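Local atomic coordinates of putative adhesin (Komagataella phaffii, PDB entry 5FX8), a protein that is a putative cell-wall adhesin, represented here by its N-terminal region of two cohesin-like domains, and may take part in cell-cell interaction through salt bridges and hydrogen bonds. Residues C[249-254]-C[259-264]; C[54-59]-C[63-68]; C[7-12]-C[127-132]. All blocks are in the same frame, centred on the assembly; numbering follows the deposited sequence.

Contact 1 of 3, residues C[249-254]-C[259-264]; sequences LSFAGE and EVLRVS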
ATOM      1  N   LEU C 249      17.813  16.797 -29.796  1.00 23.89           N
ATOM      2  CA  LEU C 249      17.605  17.027 -28.380  1.00 20.96           C
ATOM      3  C   LEU C 249      16.178  16.661 -28.026  1.00 23.19           C
ATOM      4  O   LEU C 249      15.277  16.878 -28.829  1.00 25.40           O
ATOM      5  CB  LEU C 249      17.899  18.479 -28.060  1.00 21.48           C
ATOM      6  CG  LEU C 249      17.921  18.903 -26.613  1.00 23.57           C
ATOM      7  CD1 LEU C 249      18.887  18.048 -25.831  1.00 33.28           C
ATOM      8  CD2 LEU C 249      18.344  20.327 -26.579  1.00 20.90           C
ATOM      9  N   SER C 250      15.976  16.100 -26.832  1.00 22.71           N
ATOM     10  CA  SER C 250      14.648  15.703 -26.375  1.00 22.97           C
ATOM     11  C   SER C 250      14.453  15.997 -24.893  1.00 23.01           C
ATOM     12  O   SER C 250      15.385  15.912 -24.095  1.00 20.54           O
ATOM     13  CB  SER C 250      14.396  14.221 -26.591  1.00 27.33           C
ATOM     14  OG  SER C 250      14.500  13.898 -27.942  1.00 25.44           O
ATOM     15  N   PHE C 251      13.219  16.283 -24.520  1.00 20.40           N
ATOM     16  CA  PHE C 251      12.900  16.634 -23.149  1.00 21.46           C
ATOM     17  C   PHE C 251      11.641  15.912 -22.697  1.00 22.64           C
ATOM     18  O   PHE C 251      10.673  15.791 -23.444  1.00 26.22           O
ATOM     19  CB  PHE C 251      12.672  18.131 -22.984  1.00 22.47           C
ATOM     20  CG  PHE C 251      13.909  18.976 -23.050  1.00 21.80           C
ATOM     21  CD1 PHE C 251      14.700  19.168 -21.925  1.00 21.09           C
ATOM     22  CD2 PHE C 251      14.240  19.654 -24.217  1.00 21.58           C
ATOM     23  CE1 PHE C 251      15.817  19.988 -21.973  1.00 17.69           C
ATOM     24  CE2 PHE C 251      15.351  20.466 -24.269  1.00 19.56           C
ATOM     25  CZ  PHE C 251      16.136  20.636 -23.148  1.00 19.47           C
ATOM     26  N   ALA C 252      11.656  15.432 -21.470  1.00 27.36           N
ATOM     27  CA  ALA C 252      10.470  14.894 -20.818  1.00 26.17           C
ATOM     28  C   ALA C 252      10.345  15.606 -19.494  1.00 22.25           C
ATOM     29  O   ALA C 252      11.306  15.668 -18.731  1.00 28.64           O
ATOM     30  CB  ALA C 252      10.564  13.390 -20.584  1.00 25.74           C
ATOM     31  N   GLY C 253       9.193  16.178 -19.234  1.00 26.16           N
ATOM     32  CA  GLY C 253       9.059  16.915 -18.000  1.00 25.43           C
ATOM     33  C   GLY C 253       7.792  17.724 -18.041  1.00 28.16           C
ATOM     34  O   GLY C 253       7.044  17.710 -19.014  1.00 28.15           O
ATOM     35  N   GLU C 254       7.564  18.414 -16.962  1.00 28.90           N
ATOM     36  CA  GLU C 254       6.329  19.139 -16.775  1.00 30.62           C
ATOM     37  C   GLU C 254       6.648  20.602 -17.014  1.00 30.45           C
ATOM     38  O   GLU C 254       7.352  21.235 -16.225  1.00 36.75           O
ATOM     39  CB  GLU C 254       5.763  18.889 -15.381  1.00 34.29           C
ATOM     40  CG  GLU C 254       5.511  17.407 -15.034  1.00 26.77           C
ATOM     41  CD  GLU C 254       4.236  16.845 -15.669  1.00 29.92           C
ATOM     42  OE1 GLU C 254       3.133  17.069 -15.129  1.00 35.60           O
ATOM     43  OE2 GLU C 254       4.324  16.194 -16.718  1.00 27.86           O
ATOM     44  N   GLU C 259       5.319  28.935 -17.854  1.00 31.60           N
ATOM     45  CA  GLU C 259       6.752  28.788 -18.010  1.00 29.85           C
ATOM     46  C   GLU C 259       7.118  28.715 -19.485  1.00 26.54           C
ATOM     47  O   GLU C 259       6.299  28.366 -20.332  1.00 27.47           O
ATOM     48  CB  GLU C 259       7.250  27.548 -17.267  1.00 30.69           C
ATOM     49  CG  GLU C 259       7.412  27.759 -15.769  1.00 31.91           C
ATOM     50  CD  GLU C 259       7.862  26.499 -15.060  1.00 36.80           C
ATOM     51  OE1 GLU C 259       7.678  25.418 -15.649  1.00 32.14           O
ATOM     52  OE2 GLU C 259       8.398  26.585 -13.926  1.00 42.92           O
ATOM     53  N   VAL C 260       8.361  29.086 -19.785  1.00 25.38           N
ATOM     54  CA  VAL C 260       8.928  28.969 -21.123  1.00 24.41           C
ATOM     55  C   VAL C 260      10.254  28.240 -21.007  1.00 23.60           C
ATOM     56  O   VAL C 260      11.118  28.651 -20.230  1.00 21.70           O
ATOM     57  CB  VAL C 260       9.126  30.342 -21.800  1.00 23.67           C
ATOM     58  CG1 VAL C 260       9.963  30.205 -23.035  1.00 23.85           C
ATOM     59  CG2 VAL C 260       7.815  30.942 -22.194  1.00 24.35           C
ATOM     60  N   LEU C 261      10.400  27.148 -21.756  1.00 22.76           N
ATOM     61  CA  LEU C 261      11.677  26.462 -21.921  1.00 21.11           C
ATOM     62  C   LEU C 261      12.471  27.099 -23.053  1.00 20.25           C
ATOM     63  O   LEU C 261      11.980  27.204 -24.174  1.00 19.90           O
ATOM     64  CB  LEU C 261      11.466  24.981 -22.238  1.00 21.23           C
ATOM     65  CG  LEU C 261      12.734  24.222 -22.607  1.00 18.90           C
ATOM     66  CD1 LEU C 261      13.606  24.184 -21.430  1.00 19.79           C
ATOM     67  CD2 LEU C 261      12.398  22.837 -22.993  1.00 24.44           C
ATOM     68  N   ARG C 262      13.707  27.480 -22.775  1.00 19.47           N
ATOM     69  CA  ARG C 262      14.555  28.121 -23.769  1.00 20.37           C
ATOM     70  C   ARG C 262      15.813  27.295 -23.957  1.00 20.79           C
ATOM     71  O   ARG C 262      16.595  27.134 -23.023  1.00 18.84           O
ATOM     72  CB  ARG C 262      14.901  29.551 -23.353  1.00 20.26           C
ATOM     73  CG  ARG C 262      15.998  30.201 -24.179  1.00 21.40           C
ATOM     74  CD  ARG C 262      16.002  31.694 -24.007  1.00 23.05           C
ATOM     75  NE  ARG C 262      14.856  32.277 -24.686  1.00 23.60           N
ATOM     76  CZ  ARG C 262      14.503  33.545 -24.575  1.00 26.50           C
ATOM     77  NH1 ARG C 262      15.216  34.354 -23.806  1.00 29.77           N
ATOM     78  NH2 ARG C 262      13.444  34.000 -25.226  1.00 26.01           N
ATOM     79  N   VAL C 263      16.018  26.784 -25.158  1.00 18.42           N
ATOM     80  CA  VAL C 263      17.227  26.047 -25.471  1.00 17.75           C
ATOM     81  C   VAL C 263      18.161  26.947 -26.262  1.00 22.09           C
ATOM     82  O   VAL C 263      17.747  27.591 -27.226  1.00 22.02           O
ATOM     83  CB  VAL C 263      16.906  24.763 -26.244  1.00 20.59           C
ATOM     84  CG1 VAL C 263      18.178  23.994 -26.493  1.00 21.77           C
ATOM     85  CG2 VAL C 263      15.959  23.929 -25.458  1.00 19.57           C
ATOM     86  N   SER C 264      19.420  26.989 -25.864  1.00 21.47           N
ATOM     87  CA  SER C 264      20.417  27.824 -26.510  1.00 21.08           C
ATOM     88  C   SER C 264      21.506  26.938 -27.088  1.00 23.90           C
ATOM     89  O   SER C 264      22.072  26.119 -26.369  1.00 26.22           O
ATOM     90  CB  SER C 264      20.999  28.814 -25.508  1.00 21.26           C
ATOM     91  OG  SER C 264      22.097  29.511 -26.038  1.00 24.19           O
TER
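L249 and F251 lie opposite V263 and L261 on two nearly antiparallel strands, 249-252 and 260-264, whose short axes run at 157° and approach to 10.9 Å. That separation is the spacing of two stacked sheets, and the register L249-V263, F251-L261 places alternate side chains in the space between them.

L249 and V263 meet tip to tip, CD2 of L249 lying 3.7 Å from CG1 of V263. F251 has CG opposite its carbonyl carbon (chi1 -73°), which sends the ring across the gap: CD2 of L261 sits over one face, 4.0 Å from the ring centroid and 15° off the normal, a CH-pi contact. V263 slides past the same ring in the opposite direction and brings CG2 obliquely to within 3.7 Å of CE2 of F251. The contact is thus apolar throughout its buried part.

Y197 of strand 189-200 meets the F251 ring edge-to-face and also touches L261. Strand 246-252 is flanked in its sheet by 237-242 and 176-186, while 260-268 runs between 162-170 and 189-200, so the contact ties together the two layers of the second cohesin-like domain.

Contact 2 of 3, residues C[54-59]-C[63-68]; sequences LEFVQY and VDPSVS
F56 and Q58 of the segment 54-59 pack on the segment 63-68 through carbon contacts. A type I turn from D64 to V67 brings P65 and S66 against the earlier segment.

The F56 ring carries much of the contact, together with P65. With chi1 at -80° its CG lies beside the backbone N and opposite the carbonyl carbon, so the ring extends toward the turn and presents a face to S66. There CB of S66 stands 3.8 Å from the centroid of the F56 ring, 20° off the normal and offset toward the rim, a CH-pi contact. P65 slides past F56 in the opposite direction: its CG is 3.9 Å from CD1 of F56 and meets the ring obliquely. Q58 crosses P65 at about a right angle, its CG packing on CD of the proline and on the carbonyl O of V63.

The S66 hydroxyl takes the cramped rotamer between the N and carbonyl carbon of its own backbone (chi1 72°), from which OG bonds to OD1 of D64 at 2.7 Å. The backbone N of S66 reaches the same OD1 at 2.8 Å, an Asx turn. Both donors come from one face of the carboxylate plane, OG on the syn side and N on the anti side, and the two bonds tie the D64 carboxylate to S66; the Y85 hydroxyl is a further partner of OD1. A water accepts from N of Y59 at 2.9 Å and donates to O of V63 at 2.7 Å, joining the two backbones at the closed end of the connection.

The segment 63-68 lies on the connection from strand 54-55, paired with 101-114, to strand 68-72. F110 of strand 101-114 meets the F56 ring edge-to-face, and F83 of strand 77-84 meets it at an intermediate tilt.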
ATOM      1  N   LEU C  54      16.644  53.595 -36.787  1.00 26.94           N
ATOM      2  CA  LEU C  54      17.126  52.628 -37.766  1.00 25.05           C
ATOM      3  C   LEU C  54      18.630  52.754 -37.960  1.00 21.32           C
ATOM      4  O   LEU C  54      19.201  53.834 -37.855  1.00 25.45           O
ATOM      5  CB  LEU C  54      16.415  52.813 -39.098  1.00 24.08           C
ATOM      6  CG  LEU C  54      14.904  52.651 -39.025  1.00 24.98           C
ATOM      7  CD1 LEU C  54      14.304  52.845 -40.355  1.00 24.73           C
ATOM      8  CD2 LEU C  54      14.553  51.300 -38.514  1.00 23.17           C
ATOM      9  N   GLU C  55      19.275  51.626 -38.212  1.00 24.15           N
ATOM     10  CA  GLU C  55      20.718  51.590 -38.361  1.00 23.62           C
ATOM     11  C   GLU C  55      21.097  50.586 -39.432  1.00 20.50           C
ATOM     12  O   GLU C  55      20.421  49.578 -39.624  1.00 20.90           O
ATOM     13  CB  GLU C  55      21.404  51.236 -37.045  1.00 24.45           C
ATOM     14  CG  GLU C  55      21.302  52.339 -36.012  1.00 33.62           C
ATOM     15  CD  GLU C  55      22.188  52.113 -34.816  1.00 33.88           C
ATOM     16  OE1 GLU C  55      22.475  50.940 -34.505  1.00 43.79           O
ATOM     17  OE2 GLU C  55      22.602  53.115 -34.195  1.00 38.48           O
ATOM     18  N   PHE C  56      22.162  50.894 -40.156  1.00 20.31           N
ATOM     19  CA  PHE C  56      22.785  49.925 -41.042  1.00 19.30           C
ATOM     20  C   PHE C  56      23.657  49.023 -40.208  1.00 18.83           C
ATOM     21  O   PHE C  56      24.215  49.470 -39.210  1.00 21.03           O
ATOM     22  CB  PHE C  56      23.640  50.613 -42.094  1.00 19.56           C
ATOM     23  CG  PHE C  56      22.867  51.164 -43.224  1.00 19.31           C
ATOM     24  CD1 PHE C  56      22.590  50.391 -44.317  1.00 18.89           C
ATOM     25  CD2 PHE C  56      22.419  52.449 -43.195  1.00 17.28           C
ATOM     26  CE1 PHE C  56      21.892  50.879 -45.355  1.00 16.26           C
ATOM     27  CE2 PHE C  56      21.707  52.940 -44.227  1.00 20.20           C
ATOM     28  CZ  PHE C  56      21.445  52.145 -45.320  1.00 19.66           C
ATOM     29  N   VAL C  57      23.755  47.752 -40.594  1.00 18.98           N
ATOM     30  CA  VAL C  57      24.561  46.781 -39.858  1.00 19.35           C
ATOM     31  C   VAL C  57      25.716  46.334 -40.738  1.00 22.09           C
ATOM     32  O   VAL C  57      25.512  45.811 -41.836  1.00 24.01           O
ATOM     33  CB  VAL C  57      23.734  45.578 -39.394  1.00 20.57           C
ATOM     34  CG1 VAL C  57      24.621  44.601 -38.610  1.00 19.15           C
ATOM     35  CG2 VAL C  57      22.567  46.035 -38.573  1.00 17.62           C
ATOM     36  N   GLN C  58      26.920  46.482 -40.236  1.00 22.95           N
ATOM     37  CA  GLN C  58      28.111  46.304 -41.040  1.00 23.24           C
ATOM     38  C   GLN C  58      28.745  44.949 -40.754  1.00 24.67           C
ATOM     39  O   GLN C  58      29.117  44.662 -39.619  1.00 25.18           O
ATOM     40  CB  GLN C  58      29.083  47.447 -40.762  1.00 27.40           C
ATOM     41  CG  GLN C  58      28.637  48.745 -41.388  1.00 28.14           C
ATOM     42  CD  GLN C  58      29.108  49.956 -40.636  1.00 44.59           C
ATOM     43  OE1 GLN C  58      29.856  50.789 -41.164  1.00 44.75           O
ATOM     44  NE2 GLN C  58      28.664  50.074 -39.385  1.00 48.36           N
ATOM     45  N   TYR C  59      28.864  44.119 -41.780  1.00 24.45           N
ATOM     46  CA  TYR C  59      29.739  42.957 -41.695  1.00 26.04           C
ATOM     47  C   TYR C  59      30.304  42.644 -43.081  1.00 26.75           C
ATOM     48  O   TYR C  59      29.553  42.413 -44.030  1.00 26.47           O
ATOM     49  CB  TYR C  59      29.027  41.722 -41.107  1.00 25.20           C
ATOM     50  CG  TYR C  59      30.025  40.634 -40.794  1.00 25.19           C
ATOM     51  CD1 TYR C  59      30.828  40.711 -39.669  1.00 27.29           C
ATOM     52  CD2 TYR C  59      30.221  39.573 -41.658  1.00 26.81           C
ATOM     53  CE1 TYR C  59      31.769  39.737 -39.392  1.00 27.06           C
ATOM     54  CE2 TYR C  59      31.165  38.598 -41.389  1.00 28.25           C
ATOM     55  CZ  TYR C  59      31.933  38.691 -40.249  1.00 27.76           C
ATOM     56  OH  TYR C  59      32.876  37.743 -39.953  1.00 31.22           O
ATOM     57  N   VAL C  63      33.184  47.149 -44.230  1.00 30.17           N
ATOM     58  CA  VAL C  63      32.368  47.306 -45.422  1.00 26.94           C
ATOM     59  C   VAL C  63      31.099  48.058 -45.062  1.00 29.32           C
ATOM     60  O   VAL C  63      30.354  47.651 -44.163  1.00 27.54           O
ATOM     61  CB  VAL C  63      32.033  45.948 -46.050  1.00 27.06           C
ATOM     62  CG1 VAL C  63      31.072  46.145 -47.192  1.00 24.09           C
ATOM     63  CG2 VAL C  63      33.299  45.263 -46.492  1.00 26.25           C
ATOM     64  N   ASP C  64      30.842  49.138 -45.794  1.00 24.91           N
ATOM     65  CA  ASP C  64      29.663  49.960 -45.599  1.00 19.95           C
ATOM     66  C   ASP C  64      28.546  49.415 -46.469  1.00 22.09           C
ATOM     67  O   ASP C  64      28.653  49.468 -47.700  1.00 21.38           O
ATOM     68  CB  ASP C  64      29.981  51.391 -45.960  1.00 21.58           C
ATOM     69  CG  ASP C  64      28.837  52.332 -45.733  1.00 20.35           C
ATOM     70  OD1 ASP C  64      27.667  51.918 -45.794  1.00 22.49           O
ATOM     71  OD2 ASP C  64      29.126  53.516 -45.538  1.00 20.81           O
ATOM     72  N   PRO C  65      27.467  48.886 -45.891  1.00 21.97           N
ATOM     73  CA  PRO C  65      26.433  48.242 -46.706  1.00 19.82           C
ATOM     74  C   PRO C  65      25.553  49.225 -47.429  1.00 18.22           C
ATOM     75  O   PRO C  65      24.734  48.816 -48.260  1.00 20.72           O
ATOM     76  CB  PRO C  65      25.636  47.440 -45.676  1.00 21.15           C
ATOM     77  CG  PRO C  65      25.832  48.168 -44.398  1.00 19.42           C
ATOM     78  CD  PRO C  65      27.185  48.791 -44.452  1.00 19.42           C
ATOM     79  N   SER C  66      25.700  50.502 -47.160  1.00 17.93           N
ATOM     80  CA  SER C  66      24.838  51.449 -47.836  1.00 20.04           C
ATOM     81  C   SER C  66      25.394  51.916 -49.166  1.00 18.64           C
ATOM     82  O   SER C  66      24.697  52.635 -49.881  1.00 20.70           O
ATOM     83  CB  SER C  66      24.588  52.652 -46.948  1.00 16.37           C
ATOM     84  OG  SER C  66      25.762  53.411 -46.886  1.00 21.37           O
ATOM     85  N   VAL C  67      26.610  51.531 -49.519  1.00 17.14           N
ATOM     86  CA  VAL C  67      27.281  52.061 -50.697  1.00 20.76           C
ATOM     87  C   VAL C  67      27.153  51.046 -51.820  1.00 19.04           C
ATOM     88  O   VAL C  67      27.803  50.002 -51.816  1.00 20.26           O
ATOM     89  CB  VAL C  67      28.745  52.393 -50.408  1.00 19.38           C
ATOM     90  CG1 VAL C  67      29.354  53.038 -51.608  1.00 20.53           C
ATOM     91  CG2 VAL C  67      28.846  53.311 -49.209  1.00 18.91           C
ATOM     92  N   SER C  68      26.321  51.348 -52.797  1.00 17.21           N
ATOM     93  CA  SER C  68      26.106  50.392 -53.856  1.00 17.28           C
ATOM     94  C   SER C  68      25.633  51.132 -55.089  1.00 20.35           C
ATOM     95  O   SER C  68      25.174  52.268 -55.016  1.00 22.00           O
ATOM     96  CB  SER C  68      25.092  49.331 -53.447  1.00 20.42           C
ATOM     97  OG  SER C  68      24.974  48.336 -54.442  1.00 23.96           O
TER
HETATM   98  O   HOH W   1      28.757  45.474 -44.389  1.00 22.67           O

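Contact 3 of 3, residues C[7-12]-C[127-132]; sequences ITVVSE and HTFDFE
I7 and V9 of strand 4-11 pack against F131 and F129 of strand 126-132, which is interrupted at F129-D130, within the first cohesin-like domain, a beta-sandwich. The two strands belong to different sheets: 4-11 pairs with 25-31, whereas 126-132 is an outer strand of the sheet it forms with 137-144 and 18-19. Register distances of 7.7 Å between the CA atoms of I7 and F131, and 8.2 Å between those of V9 and F129, are too long for backbone pairing and fit facing layers joined by side chains.

F131 takes two aliphatic neighbours. I7 crosses it obliquely and lays CG2 over one face, 3.9 Å from the ring centroid and 18° off the normal, a CH-pi contact. V9 approaches the same ring at a slant; its CG2 lies 3.8 Å from CE1 of F131. With CG1 opposite the backbone N (chi1 -179°), V9 turns CG1 to F129 and CG2 chiefly to F131, though CG2 also comes near CD2 of F129. CG1 stands 3.7 Å from CE2 of F129. V9 and F129 meet at about a right angle, and the valine touches both rings.

All four residues are buried. F25 and V27 of strand 25-31 touch V9 and F131 respectively, P51 touches both phenylalanines, and Y138 and P140 of strand 137-144 close on I7 and V9. Within its own segment F129 has a further neighbour, H127, whose imidazole edge points at it and whose CD2 lies 3.5 Å above the plane of the F129 ring, displaced toward the rim.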
ATOM      1  N   ILE C   7       7.733  55.278 -49.305  1.00 23.71           N
ATOM      2  CA  ILE C   7       8.770  54.666 -48.482  1.00 24.25           C
ATOM      3  C   ILE C   7       8.072  53.752 -47.472  1.00 27.30           C
ATOM      4  O   ILE C   7       7.297  54.223 -46.631  1.00 30.02           O
ATOM      5  CB  ILE C   7       9.647  55.713 -47.768  1.00 24.73           C
ATOM      6  CG1 ILE C   7      10.330  56.638 -48.771  1.00 26.96           C
ATOM      7  CG2 ILE C   7      10.725  55.050 -46.963  1.00 20.05           C
ATOM      8  CD1 ILE C   7      11.121  57.770 -48.132  1.00 24.55           C
ATOM      9  N   THR C   8       8.320  52.447 -47.566  1.00 22.36           N
ATOM     10  CA  THR C   8       7.630  51.476 -46.735  1.00 22.68           C
ATOM     11  C   THR C   8       8.612  50.773 -45.814  1.00 23.21           C
ATOM     12  O   THR C   8       9.804  50.681 -46.103  1.00 25.62           O
ATOM     13  CB  THR C   8       6.885  50.448 -47.584  1.00 22.57           C
ATOM     14  OG1 THR C   8       7.815  49.676 -48.350  1.00 21.69           O
ATOM     15  CG2 THR C   8       5.945  51.157 -48.514  1.00 23.51           C
ATOM     16  N   VAL C   9       8.103  50.303 -44.683  1.00 22.34           N
ATOM     17  CA  VAL C   9       8.889  49.562 -43.714  1.00 22.09           C
ATOM     18  C   VAL C   9       8.079  48.363 -43.266  1.00 23.27           C
ATOM     19  O   VAL C   9       6.941  48.511 -42.813  1.00 32.29           O
ATOM     20  CB  VAL C   9       9.269  50.414 -42.506  1.00 22.79           C
ATOM     21  CG1 VAL C   9      10.095  49.580 -41.590  1.00 25.27           C
ATOM     22  CG2 VAL C   9      10.028  51.625 -42.942  1.00 23.61           C
ATOM     23  N   VAL C  10       8.647  47.179 -43.406  1.00 24.53           N
ATOM     24  CA  VAL C  10       8.036  45.956 -42.917  1.00 24.37           C
ATOM     25  C   VAL C  10       9.130  45.127 -42.272  1.00 25.00           C
ATOM     26  O   VAL C  10      10.318  45.445 -42.360  1.00 27.23           O
ATOM     27  CB  VAL C  10       7.339  45.141 -44.020  1.00 25.63           C
ATOM     28  CG1 VAL C  10       6.341  45.991 -44.741  1.00 26.22           C
ATOM     29  CG2 VAL C  10       8.346  44.594 -44.980  1.00 24.96           C
ATOM     30  N   SER C  11       8.709  44.057 -41.615  1.00 25.18           N
ATOM     31  CA  SER C  11       9.623  43.126 -40.978  1.00 25.21           C
ATOM     32  C   SER C  11      10.048  42.087 -41.999  1.00 24.05           C
ATOM     33  O   SER C  11       9.205  41.524 -42.696  1.00 25.23           O
ATOM     34  CB  SER C  11       8.949  42.449 -39.786  1.00 26.46           C
ATOM     35  OG  SER C  11       9.709  41.353 -39.326  1.00 26.56           O
ATOM     36  N   GLU C  12      11.354  41.843 -42.095  1.00 23.18           N
ATOM     37  CA  GLU C  12      11.821  40.776 -42.972  1.00 24.47           C
ATOM     38  C   GLU C  12      11.296  39.423 -42.506  1.00 25.09           C
ATOM     39  O   GLU C  12      11.034  38.538 -43.327  1.00 30.63           O
ATOM     40  CB  GLU C  12      13.349  40.791 -43.051  1.00 20.12           C
ATOM     41  CG  GLU C  12      13.955  39.727 -43.941  1.00 22.18           C
ATOM     42  CD  GLU C  12      15.400  40.023 -44.404  1.00 24.91           C
ATOM     43  OE1 GLU C  12      16.290  40.326 -43.583  1.00 18.51           O
ATOM     44  OE2 GLU C  12      15.637  39.949 -45.622  1.00 26.06           O
ATOM     45  N   HIS C 127       4.690  52.018 -33.824  1.00 39.70           N
ATOM     46  CA  HIS C 127       5.763  52.992 -33.950  1.00 30.76           C
ATOM     47  C   HIS C 127       5.824  53.442 -35.393  1.00 29.84           C
ATOM     48  O   HIS C 127       5.783  52.605 -36.297  1.00 31.20           O
ATOM     49  CB  HIS C 127       7.092  52.382 -33.549  1.00 31.07           C
ATOM     50  CG  HIS C 127       8.242  53.321 -33.660  1.00 30.89           C
ATOM     51  ND1 HIS C 127       8.494  54.295 -32.721  1.00 31.23           N
ATOM     52  CD2 HIS C 127       9.222  53.424 -34.585  1.00 30.67           C
ATOM     53  CE1 HIS C 127       9.582  54.959 -33.060  1.00 30.78           C
ATOM     54  NE2 HIS C 127      10.042  54.453 -34.191  1.00 34.58           N
ATOM     55  N   THR C 128       5.912  54.746 -35.619  1.00 32.31           N
ATOM     56  CA  THR C 128       6.030  55.281 -36.968  1.00 30.41           C
ATOM     57  C   THR C 128       7.441  55.789 -37.187  1.00 29.64           C
ATOM     58  O   THR C 128       8.057  56.345 -36.276  1.00 26.74           O
ATOM     59  CB  THR C 128       5.058  56.419 -37.216  1.00 30.11           C
ATOM     60  OG1 THR C 128       5.617  57.612 -36.658  1.00 38.82           O
ATOM     61  CG2 THR C 128       3.717  56.124 -36.579  1.00 30.67           C
ATOM     62  N   PHE C 129       7.954  55.581 -38.393  1.00 31.15           N
ATOM     63  CA  PHE C 129       9.288  56.031 -38.765  1.00 28.74           C
ATOM     64  C   PHE C 129       9.132  57.223 -39.686  1.00 27.68           C
ATOM     65  O   PHE C 129       8.367  57.160 -40.647  1.00 27.68           O
ATOM     66  CB  PHE C 129      10.082  54.942 -39.489  1.00 28.00           C
ATOM     67  CG  PHE C 129      10.171  53.640 -38.768  1.00 26.29           C
ATOM     68  CD1 PHE C 129      11.130  53.439 -37.800  1.00 27.45           C
ATOM     69  CD2 PHE C 129       9.341  52.600 -39.102  1.00 25.76           C
ATOM     70  CE1 PHE C 129      11.235  52.248 -37.172  1.00 25.84           C
ATOM     71  CE2 PHE C 129       9.445  51.408 -38.472  1.00 26.31           C
ATOM     72  CZ  PHE C 129      10.392  51.230 -37.509  1.00 27.00           C
ATOM     73  N   ASP C 130       9.841  58.301 -39.393  1.00 28.28           N
ATOM     74  CA  ASP C 130       9.742  59.526 -40.181  1.00 28.00           C
ATOM     75  C   ASP C 130      10.932  59.629 -41.133  1.00 26.58           C
ATOM     76  O   ASP C 130      12.070  59.815 -40.699  1.00 27.15           O
ATOM     77  CB  ASP C 130       9.674  60.744 -39.264  1.00 29.36           C
ATOM     78  CG  ASP C 130       8.397  60.803 -38.477  1.00 31.88           C
ATOM     79  OD1 ASP C 130       7.391  60.243 -38.949  1.00 31.29           O
ATOM     80  OD2 ASP C 130       8.398  61.406 -37.384  1.00 42.74           O
ATOM     81  N   PHE C 131      10.670  59.518 -42.429  1.00 25.84           N
ATOM     82  CA  PHE C 131      11.662  59.802 -43.463  1.00 27.80           C
ATOM     83  C   PHE C 131      11.367  61.176 -44.072  1.00 28.63           C
ATOM     84  O   PHE C 131      10.259  61.422 -44.561  1.00 27.93           O
ATOM     85  CB  PHE C 131      11.657  58.715 -44.540  1.00 26.23           C
ATOM     86  CG  PHE C 131      11.923  57.338 -44.006  1.00 26.62           C
ATOM     87  CD1 PHE C 131      10.882  56.540 -43.571  1.00 26.02           C
ATOM     88  CD2 PHE C 131      13.209  56.850 -43.920  1.00 24.40           C
ATOM     89  CE1 PHE C 131      11.112  55.303 -43.069  1.00 24.29           C
ATOM     90  CE2 PHE C 131      13.441  55.605 -43.420  1.00 24.20           C
ATOM     91  CZ  PHE C 131      12.388  54.832 -42.986  1.00 24.58           C
ATOM     92  N   GLU C 132      12.347  62.071 -44.027  1.00 30.15           N
ATOM     93  CA  GLU C 132      12.197  63.419 -44.557  1.00 31.59           C
ATOM     94  C   GLU C 132      12.884  63.535 -45.911  1.00 30.58           C
ATOM     95  O   GLU C 132      14.065  63.202 -46.051  1.00 29.40           O
ATOM     96  CB  GLU C 132      12.749  64.450 -43.579  1.00 36.40           C
ATOM     97  CG  GLU C 132      11.897  64.572 -42.330  1.00 46.65           C
ATOM     98  CD  GLU C 132      11.937  65.947 -41.704  1.00 57.75           C
ATOM     99  OE1 GLU C 132      12.558  66.857 -42.296  1.00 60.11           O
ATOM    100  OE2 GLU C 132      11.350  66.120 -40.614  1.00 63.45           O
TER

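In the fold
Contacts 2 and 3 belong to the first cohesin-like domain and share one apolar core, their centres about 17 Å apart. L54 provides the junction: its CD2 lies 3.7 Å from CE1 of F129, and its CD1 is 3.8 Å from CZ of F131. In sequence, contact 2 falls between the two halves of contact 3. Contact 1 lies in the second cohesin-like domain, on the other side of the chain's centre, with its centre about 37 Å from that of contact 2 and about 36 Å from that of contact 3, and touches neither. Of the three, only contact 1 meets another protein chain: E254 forms a salt bridge with R403 of the lipoxygenase chain.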